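PDB 4ON1: putative metalloprotease II from Bacteroides fragilis, which probably acts as a zinc-dependent endopeptidase of the fragilysin type, binding a zinc ion and cleaving peptide bonds within proteins. Local coordinates for residues Lys112-Met115 and Ala116-Asn120. Numbering follows the deposited sequence.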
ATOM      1  N   LYS A 112      18.527  -8.330  11.480  1.00 15.49           N
ATOM      2  CA  LYS A 112      18.387  -9.776  11.308  1.00 22.64           C
ATOM      3  C   LYS A 112      17.265 -10.376  12.156  1.00 23.77           C
ATOM      4  O   LYS A 112      16.524 -11.239  11.681  1.00 25.36           O
ATOM      5  CB  LYS A 112      19.700 -10.492  11.643  1.00 39.88           C
ATOM      6  CG  LYS A 112      19.541 -12.009  11.702  1.00 61.98           C
ATOM      7  CD  LYS A 112      20.847 -12.769  11.880  1.00 79.01           C
ATOM      8  CE  LYS A 112      20.613 -14.273  11.722  1.00 75.58           C
ATOM      9  NZ  LYS A 112      21.873 -15.052  11.558  1.00 75.57           N
ATOM     10  N   GLU A 113      17.132  -9.919  13.401  1.00 24.78           N
ATOM     11  CA  GLU A 113      16.061 -10.419  14.261  1.00 23.54           C
ATOM     12  C   GLU A 113      14.706 -10.077  13.661  1.00 20.96           C
ATOM     13  O   GLU A 113      13.821 -10.932  13.595  1.00 26.43           O
ATOM     14  CB  GLU A 113      16.149  -9.858  15.684  1.00 26.09           C
ATOM     15  CG  GLU A 113      17.442 -10.150  16.421  1.00 66.25           C
ATOM     16  CD  GLU A 113      17.392  -9.680  17.864  1.00 83.90           C
ATOM     17  OE1 GLU A 113      16.313  -9.799  18.489  1.00 90.88           O
ATOM     18  OE2 GLU A 113      18.426  -9.201  18.376  1.00 81.26           O
ATOM     19  N   ARG A 114      14.532  -8.827  13.248  1.00 18.67           N
ATOM     20  CA  ARG A 114      13.261  -8.430  12.648  1.00 20.00           C
ATOM     21  C   ARG A 114      13.013  -9.264  11.396  1.00 19.86           C
ATOM     22  O   ARG A 114      11.896  -9.731  11.173  1.00 18.81           O
ATOM     23  CB  ARG A 114      13.235  -6.935  12.315  1.00 19.02           C
ATOM     24  CG  ARG A 114      11.844  -6.409  11.895  1.00 16.67           C
ATOM     25  CD  ARG A 114      10.775  -6.668  12.959  1.00 16.92           C
ATOM     26  NE  ARG A 114       9.431  -6.277  12.522  1.00 18.60           N
ATOM     27  CZ  ARG A 114       8.316  -6.907  12.893  1.00 26.07           C
ATOM     28  NH1 ARG A 114       8.390  -7.946  13.708  1.00 21.63           N
ATOM     29  NH2 ARG A 114       7.133  -6.501  12.457  1.00 20.60           N
ATOM     30  N   MET A 115      14.049  -9.465  10.585  1.00 17.32           N
ATOM     31  CA  MET A 115      13.893 -10.298   9.391  1.00 22.76           C
ATOM     32  C   MET A 115      13.381 -11.694   9.748  1.00 23.25           C
ATOM     33  O   MET A 115      12.505 -12.237   9.071  1.00 21.31           O
ATOM     34  CB  MET A 115      15.210 -10.413   8.617  1.00 19.56           C
ATOM     35  CG  MET A 115      15.115 -11.283   7.361  1.00 24.62           C
ATOM     36  SD  MET A 115      14.555 -10.417   5.871  1.00 25.11           S
ATOM     37  CE  MET A 115      12.775 -10.574   5.996  1.00 30.42           C
ATOM     38  N   ALA A 116      13.910 -12.256  10.831  1.00 18.80           N
ATOM     39  CA  ALA A 116      13.498 -13.584  11.272  1.00 22.25           C
ATOM     40  C   ALA A 116      12.034 -13.571  11.698  1.00 20.17           C
ATOM     41  O   ALA A 116      11.281 -14.497  11.389  1.00 17.60           O
ATOM     42  CB  ALA A 116      14.391 -14.078  12.425  1.00 16.44           C
ATOM     43  N   GLU A 117      11.631 -12.515  12.397  1.00 20.88           N
ATOM     44  CA  GLU A 117      10.237 -12.376  12.807  1.00 24.58           C
ATOM     45  C   GLU A 117       9.317 -12.260  11.593  1.00 26.17           C
ATOM     46  O   GLU A 117       8.237 -12.854  11.563  1.00 23.17           O
ATOM     47  CB  GLU A 117      10.068 -11.168  13.729  1.00 18.30           C
ATOM     48  CG  GLU A 117      10.731 -11.351  15.092  1.00 28.36           C
ATOM     49  CD  GLU A 117      10.855 -10.055  15.873  1.00 36.68           C
ATOM     50  OE1 GLU A 117      11.521 -10.072  16.930  1.00 42.79           O
ATOM     51  OE2 GLU A 117      10.289  -9.026  15.440  1.00 31.27           O
ATOM     52  N   ILE A 118       9.749 -11.504  10.591  1.00 20.27           N
ATOM     53  CA  ILE A 118       8.955 -11.348   9.379  1.00 12.71           C
ATOM     54  C   ILE A 118       8.810 -12.689   8.653  1.00 14.67           C
ATOM     55  O   ILE A 118       7.719 -13.059   8.218  1.00 17.53           O
ATOM     56  CB  ILE A 118       9.574 -10.322   8.422  1.00 15.72           C
ATOM     57  CG1 ILE A 118       9.586  -8.927   9.058  1.00 22.04           C
ATOM     58  CG2 ILE A 118       8.775 -10.274   7.120  1.00 11.15           C
ATOM     59  CD1 ILE A 118       8.190  -8.386   9.386  1.00 19.07           C
ATOM     60  N   ALA A 119       9.909 -13.429   8.545  1.00 17.29           N
ATOM     61  CA  ALA A 119       9.871 -14.726   7.885  1.00 24.96           C
ATOM     62  C   ALA A 119       8.940 -15.704   8.606  1.00 24.70           C
ATOM     63  O   ALA A 119       8.219 -16.468   7.964  1.00 19.15           O
ATOM     64  CB  ALA A 119      11.265 -15.308   7.791  1.00 22.16           C
ATOM     65  N   ASN A 120       8.949 -15.666   9.937  1.00 17.22           N
ATOM     66  CA  ASN A 120       8.064 -16.518  10.730  1.00 25.07           C
ATOM     67  C   ASN A 120       6.599 -16.190  10.464  1.00 21.59           C
ATOM     68  O   ASN A 120       5.754 -17.085  10.396  1.00 24.01           O
ATOM     69  CB  ASN A 120       8.347 -16.375  12.230  1.00 20.39           C
ATOM     70  CG  ASN A 120       9.732 -16.862  12.626  1.00 30.39           C
ATOM     71  OD1 ASN A 120      10.323 -17.715  11.964  1.00 28.35           O
ATOM     72  ND2 ASN A 120      10.247 -16.324  13.731  1.00 28.19           N
TER
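Glu117 OE2 receives Arg114 NH1 at 2.8 Å in an i to i+3 salt bridge. The bond reaches the anti lone pair of OE2, turned away from OE1, and is moderately bent at the hydrogen (148°). The carboxylate meets the edge of the guanidinium, with the two planes 71° apart. Arg114 CG stands anti to the backbone N (chi1 -171°), and a bend at chi2 carries the guanidinium toward the C-terminal side of the helix. One face of that group rests on Ile118, whose CD1 sits off-centre toward the guanidinium rim, 3.8 Å from Arg114 CZ. NH2 forms a second salt bridge with Glu217, so two acids and a methyl help fix the rotation of the guanidinium. On the inner side Met115, bent at chi2 and chi3, brings CE to 4.0 Å from Ile118 CB, the two side chains crossing at about a right angle. Met115 and Ala119 pack on Ile153 and Ile156, and Met115 and Ile118 also touch Tyr109. The backbone keeps i to i+4 hydrogen bonds such as Ile118 N to Arg114 O (2.8 Å). This is the first part of an amphipathic alpha-helix, 112-126, laid against strands 102-109 and 153-159 in the fragilysin-type N-terminal domain.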